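Local coordinates for protein FKBP-type peptidyl-prolyl cis-trans isomerase fkpA (Escherichia coli, PDB 1Q6H) that speeds up protein folding by catalysing cis-trans isomerisation of the peptide bonds that precede proline, and also acts as a folding chaperone, at residues I73-T76 against L77-E81; K102-E105 against Y106-F110; D171-P175 against G176-G180. All coordinates share one frame; numbering follows the deposited sequence.

Contact 1: residues I73-T76 against L77-E81; sequences IEQT and LQAFE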
ATOM      1  N   ILE A  73      -0.720  -0.343  20.107  1.00 11.34           N
ATOM      2  CA  ILE A  73      -1.194  -0.982  18.894  1.00 11.74           C
ATOM      3  C   ILE A  73      -0.066  -1.005  17.860  1.00 13.61           C
ATOM      4  O   ILE A  73       0.236  -2.068  17.301  1.00 12.07           O
ATOM      5  CB  ILE A  73      -2.387  -0.253  18.328  1.00 10.65           C
ATOM      6  CG1 ILE A  73      -3.630  -0.514  19.185  1.00  9.81           C
ATOM      7  CG2 ILE A  73      -2.630  -0.666  16.905  1.00 11.23           C
ATOM      8  CD1 ILE A  73      -4.834   0.107  18.635  1.00 11.90           C
ATOM      9  N   GLU A  74       0.543   0.162  17.606  1.00 12.52           N
ATOM     10  CA  GLU A  74       1.609   0.238  16.631  1.00 13.35           C
ATOM     11  C   GLU A  74       2.791  -0.647  17.024  1.00 13.10           C
ATOM     12  O   GLU A  74       3.335  -1.347  16.191  1.00 13.86           O
ATOM     13  CB  GLU A  74       2.116   1.677  16.409  1.00 14.96           C
ATOM     14  CG  GLU A  74       2.832   1.809  15.069  1.00 17.59           C
ATOM     15  CD  GLU A  74       3.992   2.803  15.043  1.00 20.73           C
ATOM     16  OE1 GLU A  74       3.810   3.969  15.445  1.00 19.09           O
ATOM     17  OE2 GLU A  74       5.093   2.412  14.573  1.00 24.09           O
ATOM     18  N   GLN A  75       3.216  -0.603  18.276  1.00 12.55           N
ATOM     19  CA  GLN A  75       4.349  -1.430  18.676  1.00 14.00           C
ATOM     20  C   GLN A  75       4.039  -2.924  18.479  1.00 12.95           C
ATOM     21  O   GLN A  75       4.871  -3.693  17.985  1.00 11.71           O
ATOM     22  CB  GLN A  75       4.730  -1.146  20.121  1.00 15.39           C
ATOM     23  CG  GLN A  75       5.963  -1.911  20.607  1.00 19.20           C
ATOM     24  CD  GLN A  75       5.634  -3.310  21.140  1.00 22.59           C
ATOM     25  OE1 GLN A  75       4.576  -3.516  21.751  1.00 25.24           O
ATOM     26  NE2 GLN A  75       6.546  -4.266  20.922  1.00 23.19           N
ATOM     27  N   THR A  76       2.829  -3.315  18.846  1.00 11.95           N
ATOM     28  CA  THR A  76       2.422  -4.698  18.727  1.00 11.12           C
ATOM     29  C   THR A  76       2.409  -5.091  17.259  1.00 11.69           C
ATOM     30  O   THR A  76       2.986  -6.102  16.858  1.00 11.17           O
ATOM     31  CB  THR A  76       1.064  -4.877  19.355  1.00 10.71           C
ATOM     32  OG1 THR A  76       1.136  -4.573  20.754  1.00  7.21           O
ATOM     33  CG2 THR A  76       0.632  -6.325  19.299  1.00  9.26           C
ATOM     34  N   LEU A  77       1.807  -4.266  16.429  1.00 11.33           N
ATOM     35  CA  LEU A  77       1.768  -4.587  15.017  1.00 11.01           C
ATOM     36  C   LEU A  77       3.130  -4.587  14.351  1.00 11.69           C
ATOM     37  O   LEU A  77       3.340  -5.350  13.408  1.00  9.57           O
ATOM     38  CB  LEU A  77       0.810  -3.692  14.250  1.00 11.48           C
ATOM     39  CG  LEU A  77      -0.646  -3.785  14.694  1.00 11.63           C
ATOM     40  CD1 LEU A  77      -1.474  -2.926  13.808  1.00 12.27           C
ATOM     41  CD2 LEU A  77      -1.156  -5.198  14.686  1.00 12.85           C
ATOM     42  N   GLN A  78       4.070  -3.765  14.801  1.00 11.75           N
ATOM     43  CA  GLN A  78       5.378  -3.810  14.155  1.00 12.72           C
ATOM     44  C   GLN A  78       6.045  -5.127  14.502  1.00 11.83           C
ATOM     45  O   GLN A  78       6.691  -5.746  13.674  1.00 11.51           O
ATOM     46  CB  GLN A  78       6.271  -2.651  14.571  1.00 13.66           C
ATOM     47  CG  GLN A  78       5.911  -1.369  13.876  1.00 17.40           C
ATOM     48  CD  GLN A  78       6.901  -0.277  14.155  1.00 19.36           C
ATOM     49  OE1 GLN A  78       8.115  -0.522  14.225  1.00 21.87           O
ATOM     50  NE2 GLN A  78       6.402   0.935  14.300  1.00 20.76           N
ATOM     51  N   ALA A  79       5.895  -5.546  15.744  1.00 12.11           N
ATOM     52  CA  ALA A  79       6.476  -6.800  16.164  1.00 12.98           C
ATOM     53  C   ALA A  79       5.810  -7.935  15.378  1.00 13.55           C
ATOM     54  O   ALA A  79       6.497  -8.839  14.882  1.00 13.03           O
ATOM     55  CB  ALA A  79       6.344  -6.984  17.694  1.00 12.32           C
ATOM     56  N   PHE A  80       4.489  -7.869  15.225  1.00 13.11           N
ATOM     57  CA  PHE A  80       3.759  -8.876  14.471  1.00 12.63           C
ATOM     58  C   PHE A  80       4.235  -8.946  13.023  1.00 13.74           C
ATOM     59  O   PHE A  80       4.392 -10.041  12.486  1.00 13.08           O
ATOM     60  CB  PHE A  80       2.237  -8.650  14.523  1.00 12.73           C
ATOM     61  CG  PHE A  80       1.449  -9.760  13.910  1.00 13.03           C
ATOM     62  CD1 PHE A  80       1.452 -11.025  14.486  1.00 12.08           C
ATOM     63  CD2 PHE A  80       0.735  -9.561  12.735  1.00 11.93           C
ATOM     64  CE1 PHE A  80       0.766 -12.058  13.919  1.00 13.04           C
ATOM     65  CE2 PHE A  80       0.042 -10.597  12.155  1.00 13.64           C
ATOM     66  CZ  PHE A  80       0.052 -11.856  12.744  1.00 13.32           C
ATOM     67  N   GLU A  81       4.463  -7.806  12.380  1.00 14.35           N
ATOM     68  CA  GLU A  81       4.952  -7.838  11.002  1.00 15.85           C
ATOM     69  C   GLU A  81       6.275  -8.618  10.881  1.00 14.87           C
ATOM     70  O   GLU A  81       6.465  -9.382   9.947  1.00 15.80           O
ATOM     71  CB  GLU A  81       5.105  -6.435  10.434  1.00 17.49           C
ATOM     72  CG  GLU A  81       3.790  -5.701  10.236  1.00 21.26           C
ATOM     73  CD  GLU A  81       3.986  -4.197  10.082  1.00 24.86           C
ATOM     74  OE1 GLU A  81       4.977  -3.799   9.408  1.00 28.32           O
ATOM     75  OE2 GLU A  81       3.147  -3.416  10.620  1.00 27.32           O
TER

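Contact 2: residues K102-E105 against Y106-F110; sequences KGKE and YREKF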
ATOM      1  N   LYS A 102      11.779 -34.767  -2.031  1.00 12.37           N
ATOM      2  CA  LYS A 102      10.795 -35.441  -2.882  1.00 13.16           C
ATOM      3  C   LYS A 102      11.266 -35.542  -4.335  1.00 13.27           C
ATOM      4  O   LYS A 102      11.089 -36.571  -4.981  1.00 12.48           O
ATOM      5  CB  LYS A 102       9.464 -34.700  -2.869  1.00 13.87           C
ATOM      6  CG  LYS A 102       8.636 -34.816  -1.621  1.00 13.99           C
ATOM      7  CD  LYS A 102       7.773 -33.542  -1.516  1.00 16.28           C
ATOM      8  CE  LYS A 102       6.468 -33.764  -0.835  1.00 16.43           C
ATOM      9  NZ  LYS A 102       5.805 -32.431  -0.618  1.00 16.00           N
ATOM     10  N   GLY A 103      11.847 -34.469  -4.843  1.00 12.38           N
ATOM     11  CA  GLY A 103      12.362 -34.431  -6.192  1.00 13.58           C
ATOM     12  C   GLY A 103      13.504 -35.403  -6.441  1.00 14.87           C
ATOM     13  O   GLY A 103      13.586 -36.045  -7.493  1.00 14.41           O
ATOM     14  N   LYS A 104      14.404 -35.499  -5.476  1.00 14.69           N
ATOM     15  CA  LYS A 104      15.519 -36.391  -5.593  1.00 15.70           C
ATOM     16  C   LYS A 104      15.005 -37.823  -5.651  1.00 15.04           C
ATOM     17  O   LYS A 104      15.567 -38.681  -6.346  1.00 14.25           O
ATOM     18  CB  LYS A 104      16.450 -36.239  -4.395  1.00 16.47           C
ATOM     19  CG  LYS A 104      17.647 -37.171  -4.436  1.00 17.25           C
ATOM     20  CD  LYS A 104      18.705 -36.818  -3.382  1.00 20.17           C
ATOM     21  CE  LYS A 104      19.957 -37.691  -3.560  1.00 21.33           C
ATOM     22  NZ  LYS A 104      21.006 -37.397  -2.524  1.00 23.02           N
ATOM     23  N   GLU A 105      13.937 -38.070  -4.920  1.00 14.44           N
ATOM     24  CA  GLU A 105      13.368 -39.407  -4.837  1.00 15.84           C
ATOM     25  C   GLU A 105      12.702 -39.726  -6.169  1.00 15.20           C
ATOM     26  O   GLU A 105      12.851 -40.825  -6.716  1.00 14.41           O
ATOM     27  CB  GLU A 105      12.367 -39.461  -3.689  1.00 16.34           C
ATOM     28  CG  GLU A 105      11.624 -40.781  -3.573  1.00 20.23           C
ATOM     29  CD  GLU A 105      10.866 -40.917  -2.275  1.00 22.57           C
ATOM     30  OE1 GLU A 105      10.069 -40.011  -1.944  1.00 28.02           O
ATOM     31  OE2 GLU A 105      11.062 -41.937  -1.581  1.00 27.52           O
ATOM     32  N   TYR A 106      11.977 -38.746  -6.690  1.00 14.19           N
ATOM     33  CA  TYR A 106      11.298 -38.888  -7.967  1.00 13.17           C
ATOM     34  C   TYR A 106      12.294 -39.152  -9.081  1.00 13.34           C
ATOM     35  O   TYR A 106      12.099 -40.075  -9.889  1.00 10.73           O
ATOM     36  CB  TYR A 106      10.512 -37.627  -8.259  1.00 14.17           C
ATOM     37  CG  TYR A 106       9.735 -37.656  -9.557  1.00 13.64           C
ATOM     38  CD1 TYR A 106      10.333 -37.274 -10.743  1.00 12.44           C
ATOM     39  CD2 TYR A 106       8.407 -38.023  -9.580  1.00 12.63           C
ATOM     40  CE1 TYR A 106       9.634 -37.272 -11.921  1.00 12.61           C
ATOM     41  CE2 TYR A 106       7.695 -38.030 -10.767  1.00 13.13           C
ATOM     42  CZ  TYR A 106       8.319 -37.647 -11.931  1.00 12.05           C
ATOM     43  OH  TYR A 106       7.651 -37.650 -13.127  1.00 14.20           O
ATOM     44  N   ARG A 107      13.356 -38.344  -9.127  1.00 11.98           N
ATOM     45  CA  ARG A 107      14.386 -38.482 -10.154  1.00 12.13           C
ATOM     46  C   ARG A 107      15.090 -39.838 -10.106  1.00 12.56           C
ATOM     47  O   ARG A 107      15.343 -40.442 -11.151  1.00 14.22           O
ATOM     48  CB  ARG A 107      15.456 -37.381 -10.060  1.00 10.29           C
ATOM     49  CG  ARG A 107      14.930 -35.988 -10.283  1.00 10.10           C
ATOM     50  CD  ARG A 107      16.006 -34.948 -10.611  1.00  8.14           C
ATOM     51  NE  ARG A 107      17.060 -34.956  -9.604  1.00  9.86           N
ATOM     52  CZ  ARG A 107      17.028 -34.317  -8.436  1.00  8.86           C
ATOM     53  NH1 ARG A 107      15.986 -33.577  -8.057  1.00  7.24           N
ATOM     54  NH2 ARG A 107      18.046 -34.460  -7.616  1.00  9.85           N
ATOM     55  N   GLU A 108      15.423 -40.292  -8.914  1.00 13.42           N
ATOM     56  CA  GLU A 108      16.144 -41.549  -8.739  1.00 15.56           C
ATOM     57  C   GLU A 108      15.341 -42.760  -9.189  1.00 13.32           C
ATOM     58  O   GLU A 108      15.862 -43.635  -9.835  1.00 12.59           O
ATOM     59  CB  GLU A 108      16.576 -41.708  -7.297  1.00 17.90           C
ATOM     60  CG  GLU A 108      17.695 -40.754  -6.915  1.00 22.85           C
ATOM     61  CD  GLU A 108      19.043 -41.161  -7.482  1.00 27.19           C
ATOM     62  OE1 GLU A 108      19.498 -42.279  -7.143  1.00 30.73           O
ATOM     63  OE2 GLU A 108      19.656 -40.360  -8.243  1.00 29.76           O
ATOM     64  N   LYS A 109      14.068 -42.783  -8.854  1.00 12.32           N
ATOM     65  CA  LYS A 109      13.197 -43.839  -9.303  1.00 12.96           C
ATOM     66  C   LYS A 109      13.055 -43.799 -10.854  1.00 12.79           C
ATOM     67  O   LYS A 109      13.269 -44.800 -11.521  1.00 12.56           O
ATOM     68  CB  LYS A 109      11.843 -43.706  -8.617  1.00 13.70           C
ATOM     69  CG  LYS A 109      10.907 -44.884  -8.823  1.00 15.48           C
ATOM     70  CD  LYS A 109       9.576 -44.638  -8.124  1.00 16.81           C
ATOM     71  CE  LYS A 109       8.478 -45.550  -8.653  1.00 18.61           C
ATOM     72  NZ  LYS A 109       8.810 -46.985  -8.498  1.00 19.86           N
ATOM     73  N   PHE A 110      12.736 -42.637 -11.420  1.00 12.07           N
ATOM     74  CA  PHE A 110      12.534 -42.505 -12.857  1.00 12.17           C
ATOM     75  C   PHE A 110      13.778 -42.887 -13.626  1.00 12.11           C
ATOM     76  O   PHE A 110      13.699 -43.570 -14.669  1.00  9.91           O
ATOM     77  CB  PHE A 110      12.135 -41.066 -13.217  1.00 12.49           C
ATOM     78  CG  PHE A 110      11.911 -40.852 -14.680  1.00 12.17           C
ATOM     79  CD1 PHE A 110      10.958 -41.587 -15.350  1.00 10.64           C
ATOM     80  CD2 PHE A 110      12.664 -39.944 -15.384  1.00 12.20           C
ATOM     81  CE1 PHE A 110      10.761 -41.415 -16.673  1.00 11.71           C
ATOM     82  CE2 PHE A 110      12.468 -39.762 -16.728  1.00 12.13           C
ATOM     83  CZ  PHE A 110      11.515 -40.499 -17.378  1.00 10.86           C
TER

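Contact 3: residues D171-P175 against G176-G180; sequences DGVIP and GWTEG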
ATOM      1  N   ASP A 171      20.937 -21.364 -25.414  1.00 14.05           N
ATOM      2  CA  ASP A 171      21.600 -21.072 -24.164  1.00 15.12           C
ATOM      3  C   ASP A 171      21.066 -19.809 -23.481  1.00 14.09           C
ATOM      4  O   ASP A 171      21.752 -19.212 -22.660  1.00 13.16           O
ATOM      5  CB  ASP A 171      23.128 -21.053 -24.336  1.00 16.50           C
ATOM      6  CG  ASP A 171      23.587 -19.986 -25.266  1.00 16.63           C
ATOM      7  OD1 ASP A 171      22.746 -19.194 -25.703  1.00 18.24           O
ATOM      8  OD2 ASP A 171      24.769 -19.856 -25.621  1.00 20.63           O
ATOM      9  N   GLY A 172      19.813 -19.453 -23.774  1.00 13.34           N
ATOM     10  CA  GLY A 172      19.182 -18.304 -23.163  1.00 13.16           C
ATOM     11  C   GLY A 172      18.106 -18.710 -22.169  1.00 14.41           C
ATOM     12  O   GLY A 172      17.313 -17.862 -21.727  1.00 13.48           O
ATOM     13  N   VAL A 173      18.070 -19.995 -21.806  1.00 13.45           N
ATOM     14  CA  VAL A 173      17.045 -20.526 -20.888  1.00 14.26           C
ATOM     15  C   VAL A 173      17.708 -21.323 -19.776  1.00 13.84           C
ATOM     16  O   VAL A 173      18.917 -21.384 -19.715  1.00 13.84           O
ATOM     17  CB  VAL A 173      16.090 -21.454 -21.628  1.00 15.79           C
ATOM     18  CG1 VAL A 173      15.276 -20.650 -22.612  1.00 17.45           C
ATOM     19  CG2 VAL A 173      16.870 -22.575 -22.344  1.00 14.66           C
ATOM     20  N   ILE A 174      16.932 -21.940 -18.906  1.00 14.36           N
ATOM     21  CA  ILE A 174      17.523 -22.770 -17.867  1.00 14.27           C
ATOM     22  C   ILE A 174      18.418 -23.883 -18.437  1.00 13.91           C
ATOM     23  O   ILE A 174      18.102 -24.518 -19.446  1.00 12.61           O
ATOM     24  CB  ILE A 174      16.458 -23.386 -16.928  1.00 15.23           C
ATOM     25  CG1 ILE A 174      15.385 -24.145 -17.696  1.00 17.25           C
ATOM     26  CG2 ILE A 174      15.807 -22.342 -16.115  1.00 16.21           C
ATOM     27  CD1 ILE A 174      14.520 -25.035 -16.784  1.00 16.92           C
ATOM     28  N   PRO A 175      19.507 -24.133 -17.736  1.00 14.59           N
ATOM     29  CA  PRO A 175      20.537 -25.086 -18.146  1.00 14.47           C
ATOM     30  C   PRO A 175      19.991 -26.469 -18.508  1.00 14.18           C
ATOM     31  O   PRO A 175      20.509 -27.156 -19.382  1.00 14.02           O
ATOM     32  CB  PRO A 175      21.407 -25.204 -16.872  1.00 15.19           C
ATOM     33  CG  PRO A 175      21.169 -24.029 -16.107  1.00 15.90           C
ATOM     34  CD  PRO A 175      19.802 -23.526 -16.420  1.00 16.01           C
ATOM     35  N   GLY A 176      18.942 -26.883 -17.816  1.00 14.15           N
ATOM     36  CA  GLY A 176      18.356 -28.180 -18.082  1.00 15.24           C
ATOM     37  C   GLY A 176      17.853 -28.288 -19.522  1.00 14.34           C
ATOM     38  O   GLY A 176      17.934 -29.355 -20.130  1.00 12.46           O
ATOM     39  N   TRP A 177      17.303 -27.187 -20.040  1.00 12.78           N
ATOM     40  CA  TRP A 177      16.797 -27.143 -21.379  1.00 13.47           C
ATOM     41  C   TRP A 177      17.976 -27.077 -22.330  1.00 12.21           C
ATOM     42  O   TRP A 177      18.002 -27.783 -23.329  1.00 11.45           O
ATOM     43  CB  TRP A 177      15.852 -25.952 -21.604  1.00 15.72           C
ATOM     44  CG  TRP A 177      14.430 -26.259 -21.400  1.00 22.19           C
ATOM     45  CD1 TRP A 177      13.768 -26.296 -20.224  1.00 27.38           C
ATOM     46  CD2 TRP A 177      13.467 -26.554 -22.404  1.00 26.44           C
ATOM     47  NE1 TRP A 177      12.443 -26.604 -20.425  1.00 28.57           N
ATOM     48  CE2 TRP A 177      12.232 -26.749 -21.764  1.00 28.51           C
ATOM     49  CE3 TRP A 177      13.530 -26.706 -23.782  1.00 29.06           C
ATOM     50  CZ2 TRP A 177      11.075 -27.075 -22.452  1.00 29.29           C
ATOM     51  CZ3 TRP A 177      12.388 -27.018 -24.467  1.00 29.85           C
ATOM     52  CH2 TRP A 177      11.169 -27.201 -23.802  1.00 30.07           C
ATOM     53  N   THR A 178      18.911 -26.186 -22.038  1.00 12.40           N
ATOM     54  CA  THR A 178      20.099 -26.033 -22.858  1.00 12.97           C
ATOM     55  C   THR A 178      20.811 -27.362 -23.109  1.00 13.21           C
ATOM     56  O   THR A 178      21.150 -27.684 -24.235  1.00 14.19           O
ATOM     57  CB  THR A 178      21.068 -25.079 -22.181  1.00 12.44           C
ATOM     58  OG1 THR A 178      20.453 -23.792 -22.017  1.00 11.04           O
ATOM     59  CG2 THR A 178      22.288 -24.837 -23.081  1.00 12.48           C
ATOM     60  N   GLU A 179      21.048 -28.110 -22.044  1.00 11.82           N
ATOM     61  CA  GLU A 179      21.665 -29.421 -22.147  1.00 13.22           C
ATOM     62  C   GLU A 179      20.733 -30.455 -22.754  1.00 13.18           C
ATOM     63  O   GLU A 179      21.127 -31.208 -23.639  1.00 14.96           O
ATOM     64  CB  GLU A 179      22.030 -29.904 -20.748  1.00 14.03           C
ATOM     65  CG  GLU A 179      22.590 -31.308 -20.676  1.00 13.49           C
ATOM     66  CD  GLU A 179      22.839 -31.755 -19.243  1.00 15.74           C
ATOM     67  OE1 GLU A 179      22.650 -30.943 -18.254  1.00 12.63           O
ATOM     68  OE2 GLU A 179      23.237 -32.927 -19.103  1.00 14.31           O
ATOM     69  N   GLY A 180      19.525 -30.528 -22.231  1.00 11.87           N
ATOM     70  CA  GLY A 180      18.579 -31.556 -22.629  1.00 12.86           C
ATOM     71  C   GLY A 180      18.308 -31.643 -24.113  1.00 13.37           C
ATOM     72  O   GLY A 180      18.325 -32.732 -24.690  1.00 13.65           O
TER
HETATM   73  O   HOH W   1      21.948 -22.329 -20.194  1.00 22.18           O

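Contact 1: residues I73-T76 against L77-E81
Ile73 to Glu81 form an unbroken stretch of alpha-helix, in which each carbonyl of residues 73-76 accepts the N-H four residues further on. The bond from Leu77 N to Ile73 O is 2.8 Å long and nearly straight, with an angle of 167° at the hydrogen. Gln78 N reaches Glu74 O at 2.9 Å, along a more bent path, while Ala79 N lies 3.1 Å from Gln75 O. Phe80 N completes the set at 2.8 Å from Thr76 O. These turns belong to the long helix 70-112, which runs from the helical N-terminal part of the protein toward the FKBP domain.

On the side of the helix that meets the other subunit, Ile73 and Leu77 lie alongside one another and point the same way. Their methyls CG2 of Ile73 and CD1 of Leu77 meet at 4.0 Å. Leu77 CG stands beside its own backbone N (chi1 -61°), which also sets it over the preceding turn, 3.2 Å from Ile73 O. Ala29 of the second subunit packs on Ile73 and its Ala26 on Leu77. Thr76 is buried, and Ala26 of the second subunit packs on it as well. With chi1 at -63° its OG1 turns back along the helix and hydrogen-bonds to Glu72 O, while CG2 takes the place anti to the backbone N.

Phe80 directs its ring away from residues 73-76, toward Ile47 and Leu49, while its CB lies 3.5 Å from Thr76 O. On the exposed flank the Glu74 and Gln78 side chains are modelled too close together for their pairing to be trusted. One residue on, the Ala79 CB methyl lies 3.6 Å from Gln75 O.

Contact 2: residues K102-E105 against Y106-F110
Arg107 turns back over Gly103 and Lys104 through two torsions, with chi2 extended between them: chi1 of -63° sets CG beside the backbone N, and a bend at chi3 (-53°) swings the guanidinium toward the preceding helical turn. The result is an i to i+4 and i to i+3 contact near the C-terminal end of helix 70-112, where this helix lies against the beta-sheet of the FKBP domain.

The aliphatic part of Arg107 follows the backbone closely, with CG 3.1 Å from Gly103 O. That same carbonyl oxygen accepts Arg107 N at 2.8 Å, one of four consecutive alpha-helical bonds that carry the chain from Lys102 to Lys109. One face of the guanidinium is laid over the backbone: Lys104 CA sits 3.5 Å above the plane of the Arg107 group, displaced toward its rim, and Gly103 O lies over that face too. Arg107 NH1 comes within 3.5 Å of Gly103 C. This nitrogen hydrogen-bonds to Thr213 OG1, so the arginine bridges from the helix to the residue just before strand 214-223, and it packs on Val193 of strand 189-194 and on Pro195 and Pro196 of the loop after it. Tyr106 and Phe110 send their rings toward the same domain, both meeting Val193.

On the exposed flank the stems of Lys104 and Glu108 meet polar atoms. Lys104 runs out extended and crosses the end of Arg107 at a slant, with CB 4.0 Å from Arg107 NH2. With chi1 at -71°, Glu108 CG sits beside its backbone N and 3.0 Å from Lys104 O.

Contact 3: residues D171-P175 against G176-G180
Ile174 and Trp177 form the tightly packed part of this turn. Ile174 CG1, set between the backbone N and carbonyl carbon by chi1 of 54°, approaches the indole obliquely at 3.7 Å from Trp177 CD1, and Ile174 CD1 is 3.7 Å from the same atom. Val173 CG2 lies 3.6 Å from Trp177 CB. The indole is held among Phe168, Tyr146 and Phe216, the last two meeting it edge-to-face. In FKBP domains the equivalent tryptophan of the short helix forms the floor of the proline-binding pocket, and Trp177 probably does the same here. Ile174 is the N-cap of that helix, 175-180. Its carbonyl oxygen takes two N-H groups: Thr178 N at 3.2 Å in the carbonyl plane, and Trp177 N at 2.8 Å from above it.

The other side is looser and partly open to solvent. Thr178 meets Asp171 no closer than 3.7 Å, OG1 to CA, and a water lies between the backbone and the hydroxyl, donating to Val173 O at 3.2 Å and to Thr178 OG1 at 2.8 Å. Thr178 OG1 is also hydrogen-bonded to Leu170 O, which ties the helix to the residue just after strand 166-169.

From the N terminus the three contacts follow in series, none nested in or crossing another, and each joins two directly adjoining segments. Contacts 1 and 2 lie near the two ends of one helix, 70-112, with centres 43 Å apart on opposite sides of the chain's centre: the first lies where the second subunit packs, the second where the helix meets the FKBP sheet. This helix thus spans the distance between dimer interface and isomerase domain. Contact 3 comes later, in the FKBP domain itself, closing the loop after strand 166-169 onto helix 175-180. Contacts 2 and 3 do not touch, their nearest atoms being about 10 Å apart, but both border strand 214-223 or the residue just before it.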